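Local coordinates for uncharacterized protein, DUF633, LMOf2365_1472 (Listeria monocytogenes str. 4b F2365, PDB 3GNL) that is not functionally characterised but probably methylates N1 of adenine 22 in tRNA through a Rossmann-like methyltransferase domain, at residues P36-A39 against V40-T44; V53-G56 against P57-A61; T169-K172 against Q173-F176; K183-A187 against I188-K192. One frame throughout, in Å; residues are numbered along the deposited sequence.

Contact 1. Residues P36-A39 against V40-T44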
# COMPACT_ATOMS: atom_id res chain seq x y z
N PRO A 36 4.81 -10.91 10.33
CA PRO A 36 5.97 -11.82 10.26
C PRO A 36 5.76 -13.06 11.07
O PRO A 36 6.10 -14.16 10.60
CB PRO A 36 7.09 -10.98 10.84
CG PRO A 36 6.71 -9.55 10.51
CD PRO A 36 5.21 -9.52 10.62
N CYS A 37 5.19 -12.95 12.26
CA CYS A 37 4.99 -14.16 13.08
C CYS A 37 3.99 -15.07 12.39
O CYS A 37 4.23 -16.28 12.34
CB CYS A 37 4.53 -13.82 14.49
SG CYS A 37 5.86 -13.04 15.55
N PHE A 38 2.91 -14.51 11.89
CA PHE A 38 1.85 -15.31 11.23
C PHE A 38 2.44 -16.03 10.00
O PHE A 38 2.14 -17.22 9.81
CB PHE A 38 0.74 -14.37 10.81
CG PHE A 38 -0.29 -14.99 9.90
CD1 PHE A 38 -1.38 -15.64 10.46
CD2 PHE A 38 -0.22 -14.83 8.53
CE1 PHE A 38 -2.40 -16.19 9.63
CE2 PHE A 38 -1.23 -15.34 7.70
CZ PHE A 38 -2.32 -16.02 8.26
N ALA A 39 3.28 -15.35 9.24
CA ALA A 39 3.77 -15.89 7.99
C ALA A 39 4.87 -16.93 8.23
O ALA A 39 5.00 -17.92 7.49
CB ALA A 39 4.22 -14.83 7.08
N VAL A 40 5.68 -16.72 9.27
CA VAL A 40 6.69 -17.73 9.59
C VAL A 40 6.00 -18.99 10.14
O VAL A 40 6.32 -20.12 9.73
CB VAL A 40 7.74 -17.16 10.56
CG1 VAL A 40 8.63 -18.29 11.18
CG2 VAL A 40 8.60 -16.15 9.83
N LYS A 41 5.02 -18.78 11.01
CA LYS A 41 4.35 -19.87 11.71
C LYS A 41 3.64 -20.77 10.72
O LYS A 41 3.71 -22.01 10.82
CB LYS A 41 3.34 -19.34 12.71
CG LYS A 41 3.92 -19.15 14.09
CD LYS A 41 3.82 -20.43 14.92
CE LYS A 41 3.33 -20.14 16.36
NZ LYS A 41 4.16 -19.11 17.09
N ASN A 42 2.96 -20.15 9.77
CA ASN A 42 2.17 -20.93 8.86
C ASN A 42 2.97 -21.41 7.65
O ASN A 42 2.41 -22.08 6.77
CB ASN A 42 0.85 -20.22 8.52
CG ASN A 42 1.03 -19.05 7.55
OD1 ASN A 42 2.10 -18.83 6.95
ND2 ASN A 42 -0.08 -18.31 7.36
N GLN A 43 4.28 -21.12 7.67
CA GLN A 43 5.32 -21.54 6.72
C GLN A 43 5.36 -20.85 5.38
O GLN A 43 6.18 -21.15 4.52
CB GLN A 43 5.37 -23.06 6.53
CG GLN A 43 5.56 -23.77 7.83
CD GLN A 43 5.58 -25.25 7.62
OE1 GLN A 43 6.55 -25.79 7.07
NE2 GLN A 43 4.49 -25.92 8.00
N THR A 44 4.50 -19.86 5.22
CA THR A 44 4.52 -19.13 4.00
C THR A 44 5.76 -18.24 3.92
O THR A 44 6.13 -17.86 2.85
CB THR A 44 3.23 -18.28 3.77
OG1 THR A 44 3.11 -17.36 4.85
CG2 THR A 44 1.95 -19.15 3.67
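N42 folds back over the ring of F38, one helical turn earlier. Its CB lies 3.5 Å from F38 O, the carbonyl oxygen that also accepts the backbone bond from N42 N at 3.0 Å. With chi1 at 75°, placing CG between the backbone N and the carbonyl carbon, the amide turns back along the helix, CG 3.1 Å from F38 O. At the tip the two branches part. ND2 stands over one face of the F38 ring, offset toward the rim, 3.2 Å from CE2; ring and amide planes are 65° apart, so the amide is tilted over the ring and not stacked flat on it. OD1 turns the other way and takes two bonds from T44: the one from T44 OG1 (2.8 Å) lies in the carbonyl plane on a lone pair, and the one from T44 N, tilted 22° from that plane, closes an Asx turn. This turn follows the C-terminal end of helix 34-41, the crossover helix of a beta-alpha-beta unit between strands 23-28 and 45-52 of the Rossmann-like sheet. Q43, with positive phi, breaks the helical path there. A39 CB touches T44 OG1 at 3.6 Å, and earlier in the helix V40 N and K41 N bond to P36 O and C37 O. On the buried side P36, C37 and V40 rest on I74 of strand 74-78.

Contact 2. Residues V53-G56 against P57-A61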
# COMPACT_ATOMS: atom_id res chain seq x y z
N VAL A 53 11.06 2.14 13.44
CA VAL A 53 11.88 3.35 13.48
C VAL A 53 12.06 3.93 14.89
O VAL A 53 13.08 4.56 15.15
CB VAL A 53 11.48 4.36 12.38
CG1 VAL A 53 10.11 4.93 12.66
CG2 VAL A 53 12.50 5.50 12.28
N VAL A 54 11.14 3.70 15.81
CA VAL A 54 11.23 4.27 17.17
C VAL A 54 10.97 3.24 18.30
O VAL A 54 10.49 2.13 18.04
CB VAL A 54 10.32 5.51 17.29
CG1 VAL A 54 10.82 6.61 16.35
CG2 VAL A 54 8.85 5.15 17.01
N ASP A 55 11.23 3.63 19.55
CA ASP A 55 11.23 2.68 20.70
C ASP A 55 10.03 1.82 21.06
O ASP A 55 10.21 0.60 21.26
CB ASP A 55 11.77 3.36 21.98
CG ASP A 55 13.28 3.42 21.98
OD1 ASP A 55 13.84 2.76 21.10
OD2 ASP A 55 13.92 4.10 22.83
N GLY A 56 8.87 2.45 21.20
CA GLY A 56 7.65 1.77 21.59
C GLY A 56 7.44 0.60 20.64
O GLY A 56 7.49 -0.54 21.07
N PRO A 57 7.28 0.89 19.34
CA PRO A 57 7.07 -0.23 18.39
C PRO A 57 8.25 -1.20 18.24
O PRO A 57 8.07 -2.39 17.96
CB PRO A 57 6.77 0.50 17.09
CG PRO A 57 6.17 1.84 17.53
CD PRO A 57 7.05 2.20 18.71
N PHE A 58 9.48 -0.76 18.39
CA PHE A 58 10.60 -1.67 18.30
C PHE A 58 10.47 -2.68 19.46
O PHE A 58 10.53 -3.90 19.24
CB PHE A 58 11.94 -0.89 18.38
CG PHE A 58 13.16 -1.76 18.43
CD1 PHE A 58 13.52 -2.55 17.37
CD2 PHE A 58 14.00 -1.72 19.55
CE1 PHE A 58 14.62 -3.36 17.39
CE2 PHE A 58 15.15 -2.53 19.59
CZ PHE A 58 15.46 -3.36 18.51
N GLN A 59 10.24 -2.19 20.68
CA GLN A 59 10.06 -3.09 21.83
C GLN A 59 8.87 -4.02 21.78
O GLN A 59 8.99 -5.20 22.14
CB GLN A 59 10.03 -2.30 23.13
CG GLN A 59 11.41 -2.17 23.61
CD GLN A 59 11.82 -0.80 23.82
OE1 GLN A 59 11.46 -0.18 24.83
NE2 GLN A 59 12.61 -0.29 22.89
N SER A 60 7.74 -3.51 21.31
CA SER A 60 6.52 -4.29 21.16
C SER A 60 6.78 -5.43 20.16
O SER A 60 6.32 -6.57 20.36
CB SER A 60 5.42 -3.38 20.63
OG SER A 60 4.81 -2.63 21.67
N ALA A 61 7.50 -5.13 19.07
CA ALA A 61 7.77 -6.17 18.06
C ALA A 61 8.75 -7.21 18.58
O ALA A 61 8.53 -8.42 18.36
CB ALA A 61 8.26 -5.56 16.75
O HOH W 1 6.65 -0.93 23.72
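P57 lays its ring alongside V54, the N-cap residue of helix 55-67: the two side chains point the same way, and P57 CD lies 3.9 Å from V54 CG2. Lacking an N-H, P57 suits the first turn, where its backbone nitrogen has no helical carbonyl to seek; its CD also comes 3.5 Å from V54 O. F58 supplies the first helical bond, F58 N to V54 O at 3.1 Å. Its CB passes V54 O, but with CG anti to the backbone N (chi1 174°) the ring is carried off toward the sheet. Q59 follows with a straighter bond, Q59 N to D55 O, 2.8 Å and 173° at the hydrogen. Its chain bends at chi2, bringing NE2 back to 3.0 Å from the same D55 O, although the angle there is too poor for a hydrogen bond. NE2 is also 3.7 Å from D55 OD1, with amide and carboxylate planes 54° apart; the stronger partner of that carboxylate is K78, by a salt bridge. S60 N bonds to G56 O, which also accepts from a water, and A61 N bonds to P57 O. Helix 55-67 starts two residues after strand 45-52 and is the crossover helix of the beta-alpha-beta unit leading to strand 74-78: P57, F58 and A61 touch E52 of the former strand, while F58 and A61 pack on V76 of the latter.

Contact 3. Residues T169-K172 against Q173-F176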
# COMPACT_ATOMS: atom_id res chain seq x y z
N THR A 169 3.60 0.97 -18.38
CA THR A 169 2.88 2.19 -18.84
C THR A 169 1.40 2.08 -18.50
O THR A 169 0.69 1.23 -19.05
CB THR A 169 3.04 2.40 -20.38
OG1 THR A 169 2.45 1.29 -21.08
CG2 THR A 169 4.51 2.57 -20.77
N TRP A 170 0.93 2.93 -17.57
CA TRP A 170 -0.46 2.84 -17.15
C TRP A 170 -1.31 3.89 -17.87
O TRP A 170 -0.78 4.78 -18.46
CB TRP A 170 -0.53 3.15 -15.64
CG TRP A 170 0.18 2.13 -14.75
CD1 TRP A 170 1.12 2.41 -13.82
CD2 TRP A 170 0.03 0.70 -14.79
NE1 TRP A 170 1.55 1.23 -13.23
CE2 TRP A 170 0.92 0.17 -13.81
CE3 TRP A 170 -0.76 -0.20 -15.54
CZ2 TRP A 170 1.04 -1.22 -13.55
CZ3 TRP A 170 -0.64 -1.61 -15.27
CH2 TRP A 170 0.27 -2.07 -14.27
N THR A 171 -2.62 3.73 -17.81
CA THR A 171 -3.48 4.87 -18.14
C THR A 171 -3.69 5.69 -16.85
O THR A 171 -3.46 5.22 -15.74
CB THR A 171 -4.82 4.44 -18.62
OG1 THR A 171 -5.51 3.72 -17.57
CG2 THR A 171 -4.74 3.56 -19.84
N LYS A 172 -4.23 6.89 -16.98
CA LYS A 172 -4.46 7.70 -15.79
C LYS A 172 -5.52 7.03 -14.90
O LYS A 172 -5.44 7.14 -13.68
CB LYS A 172 -4.84 9.15 -16.16
CG LYS A 172 -6.06 9.31 -16.98
CD LYS A 172 -6.26 10.81 -17.44
CE LYS A 172 -7.55 10.89 -18.35
NZ LYS A 172 -8.23 12.26 -18.44
N GLN A 173 -6.48 6.33 -15.51
CA GLN A 173 -7.48 5.60 -14.73
C GLN A 173 -6.81 4.48 -13.94
O GLN A 173 -7.11 4.26 -12.76
CB GLN A 173 -8.58 5.01 -15.61
CG GLN A 173 -9.47 6.06 -16.31
CD GLN A 173 -8.93 6.57 -17.64
OE1 GLN A 173 -7.74 6.42 -18.00
NE2 GLN A 173 -9.82 7.20 -18.41
N GLU A 174 -5.89 3.76 -14.57
CA GLU A 174 -5.18 2.69 -13.85
C GLU A 174 -4.38 3.26 -12.69
O GLU A 174 -4.31 2.65 -11.61
CB GLU A 174 -4.31 1.88 -14.82
CG GLU A 174 -5.14 1.08 -15.79
CD GLU A 174 -4.29 0.38 -16.86
OE1 GLU A 174 -3.35 1.00 -17.37
OE2 GLU A 174 -4.60 -0.80 -17.14
N ILE A 175 -3.71 4.39 -12.86
CA ILE A 175 -2.99 5.02 -11.73
C ILE A 175 -3.95 5.44 -10.59
O ILE A 175 -3.65 5.25 -9.40
CB ILE A 175 -2.13 6.18 -12.23
CG1 ILE A 175 -0.85 5.59 -12.86
CG2 ILE A 175 -1.70 7.14 -11.15
CD1 ILE A 175 -0.08 6.58 -13.64
N PHE A 176 -5.08 6.06 -10.94
CA PHE A 176 -5.97 6.62 -9.91
C PHE A 176 -6.74 5.53 -9.20
O PHE A 176 -6.97 5.68 -7.99
CB PHE A 176 -6.96 7.56 -10.63
CG PHE A 176 -7.74 8.49 -9.76
CD1 PHE A 176 -7.33 9.82 -9.61
CD2 PHE A 176 -8.94 8.09 -9.19
CE1 PHE A 176 -8.09 10.74 -8.83
CE2 PHE A 176 -9.71 9.01 -8.42
CZ PHE A 176 -9.27 10.30 -8.24
O HOH W 2 -1.85 0.01 -19.39
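E174 and T171 hold each other at the start of helix 172-177, and here the contact is tightest. T171 N donates to E174 OE1 at 2.9 Å, meeting the carboxylate on its anti side and 16° out of its plane. In return E174 N donates to T171 OG1 at 3.0 Å. A chi1 of 62° sets this hydroxyl between the backbone N and the carbonyl carbon of T171, facing the first turn. E174 OE1 also lies in the plane of the W170 ring, at its edge, 3.4 Å from CE3; ring and carboxylate planes are 89° apart. W170 meets I175 as well, its CB 3.7 Å from I175 CG1, while its indole nitrogen is held by S136 of helix 129-139. Q173 OE1 is 3.5 Å from CG of K172, and its NE2 bonds to D233 of helix 215-235. K172 runs extended, touching H226 and L230 of that same helix.

The side toward T169 is looser. There a water donates both to T169 O and to E174 OE1, linking the incoming loop to the carboxylate, so OE1 accepts from water as well as from T171 N. The reciprocal pair of bonds between T171 and E174 defines a capping box: the N-cap side chain accepts from the backbone three residues on, and that residue's carboxylate accepts from the N-cap amide, which ties the loop after strand 154-163 to the new helix.

Contact 4. Residues K183-A187 against I188-K192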
# COMPACT_ATOMS: atom_id res chain seq x y z
N LYS A 183 -10.65 -3.56 -13.20
CA LYS A 183 -11.19 -4.74 -13.90
C LYS A 183 -12.22 -5.50 -13.05
O LYS A 183 -13.26 -5.93 -13.54
CB LYS A 183 -10.06 -5.69 -14.34
CG LYS A 183 -9.16 -5.17 -15.46
CD LYS A 183 -8.55 -6.37 -16.20
CE LYS A 183 -7.12 -6.11 -16.67
NZ LYS A 183 -6.30 -7.36 -16.62
N GLU A 184 -11.91 -5.65 -11.77
CA GLU A 184 -12.73 -6.38 -10.82
C GLU A 184 -14.07 -5.67 -10.54
O GLU A 184 -15.10 -6.33 -10.46
CB GLU A 184 -11.94 -6.54 -9.53
CG GLU A 184 -12.69 -7.32 -8.48
CD GLU A 184 -12.06 -7.27 -7.07
OE1 GLU A 184 -11.30 -6.31 -6.70
OE2 GLU A 184 -12.36 -8.22 -6.30
N GLN A 185 -14.02 -4.34 -10.39
CA GLN A 185 -15.22 -3.56 -10.06
C GLN A 185 -16.02 -4.19 -8.90
O GLN A 185 -17.24 -4.41 -9.02
CB GLN A 185 -16.13 -3.41 -11.31
CG GLN A 185 -15.55 -2.68 -12.51
CD GLN A 185 -15.62 -1.16 -12.35
OE1 GLN A 185 -16.45 -0.64 -11.59
NE2 GLN A 185 -14.78 -0.45 -13.09
N SER A 186 -15.38 -4.48 -7.76
CA SER A 186 -16.12 -5.03 -6.63
C SER A 186 -17.13 -4.04 -6.05
O SER A 186 -17.09 -2.84 -6.37
CB SER A 186 -15.15 -5.45 -5.56
OG SER A 186 -14.70 -4.30 -4.86
N ALA A 187 -18.04 -4.52 -5.21
CA ALA A 187 -19.06 -3.65 -4.64
C ALA A 187 -18.40 -2.58 -3.77
O ALA A 187 -18.90 -1.46 -3.72
CB ALA A 187 -20.03 -4.48 -3.80
N ILE A 188 -17.30 -2.93 -3.08
CA ILE A 188 -16.60 -1.95 -2.25
C ILE A 188 -15.93 -0.88 -3.13
O ILE A 188 -15.98 0.32 -2.83
CB ILE A 188 -15.59 -2.64 -1.31
CG1 ILE A 188 -16.36 -3.46 -0.21
CG2 ILE A 188 -14.62 -1.65 -0.67
CD1 ILE A 188 -15.49 -4.53 0.47
N PHE A 189 -15.30 -1.31 -4.21
CA PHE A 189 -14.73 -0.38 -5.17
C PHE A 189 -15.79 0.61 -5.67
O PHE A 189 -15.55 1.83 -5.65
CB PHE A 189 -14.13 -1.15 -6.34
CG PHE A 189 -13.56 -0.27 -7.43
CD1 PHE A 189 -12.24 0.12 -7.41
CD2 PHE A 189 -14.38 0.11 -8.52
CE1 PHE A 189 -11.71 0.93 -8.44
CE2 PHE A 189 -13.86 0.92 -9.53
CZ PHE A 189 -12.53 1.33 -9.50
N LYS A 190 -16.92 0.11 -6.14
CA LYS A 190 -17.94 0.98 -6.73
C LYS A 190 -18.51 1.92 -5.66
O LYS A 190 -18.72 3.09 -5.96
CB LYS A 190 -19.06 0.12 -7.32
CG LYS A 190 -18.61 -0.67 -8.50
CD LYS A 190 -19.84 -1.31 -9.21
CE LYS A 190 -19.43 -2.22 -10.35
NZ LYS A 190 -19.04 -1.48 -11.57
N SER A 191 -18.73 1.40 -4.44
CA SER A 191 -19.32 2.26 -3.41
C SER A 191 -18.34 3.35 -2.96
O SER A 191 -18.73 4.52 -2.76
CB SER A 191 -19.87 1.42 -2.27
OG SER A 191 -18.87 0.85 -1.51
N LYS A 192 -17.06 2.99 -2.82
CA LYS A 192 -16.03 3.96 -2.42
C LYS A 192 -15.97 5.11 -3.42
O LYS A 192 -16.02 6.28 -3.04
CB LYS A 192 -14.63 3.30 -2.32
CG LYS A 192 -13.50 4.35 -2.20
CD LYS A 192 -12.07 3.80 -2.37
CE LYS A 192 -11.05 4.96 -2.36
NZ LYS A 192 -11.15 5.82 -1.16
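The F189 ring and the Q185 amide approach at a steep angle, their planes 80° apart. Q185 OE1 approaches the ring obliquely, 3.7 Å from F189 CE2; W193 meets F189 edge-to-face. Over the plane of the amide carbonyl stands the ammonium group of K190: NZ bonds to Q185 OE1 at 2.7 Å, 37° out of that plane and off the lone pairs. The K190 chain runs extended past Q185 until a bend at chi4 (-78°) turns NZ onto the oxygen, leaving CE 3.4 Å from Q185 O. The amide is also held at its other end, since NE2 donates to L182 O, so both polar atoms of the Q185 amide are engaged.

S186 is the N-cap of helix 187-208. Its OG accepts from F189 N at 3.1 Å, while S186 O accepts from K190 N at 3.0 Å. Q185, with positive phi, is the first residue to leave the preceding helix, so the chain turns here between two helices with a single residue before the new cap. Helix 179-184 lies against F189 through L181 and L182, helix 215-235 touches Q185, F189 and K190 through L235, and on the sheet side I188 packs on I148 and R150 of strand 141-151 and on V155 of strand 154-163.

How the contacts relate
From the N terminus, contact 1 ends helix 34-41 and leads into strand 45-52; contact 2 opens helix 55-67 two residues after that strand. These two belong to successive beta-alpha-beta units, their centres 20 Å apart. The chain then completes the seven-stranded sheet before contact 3 starts helix 172-177 after strand 154-163. Contact 4 follows at the turn from helix 179-184 into helix 187-208, its centre 16 Å from that of contact 3. All four are local and in series, none nesting or crossing. Contacts 1 and 2 lie in the Rossmann-like half, across the chain's centre from contact 3; contacts 3 and 4 lie in the helical C-terminal part, where helix 215-235 borders both.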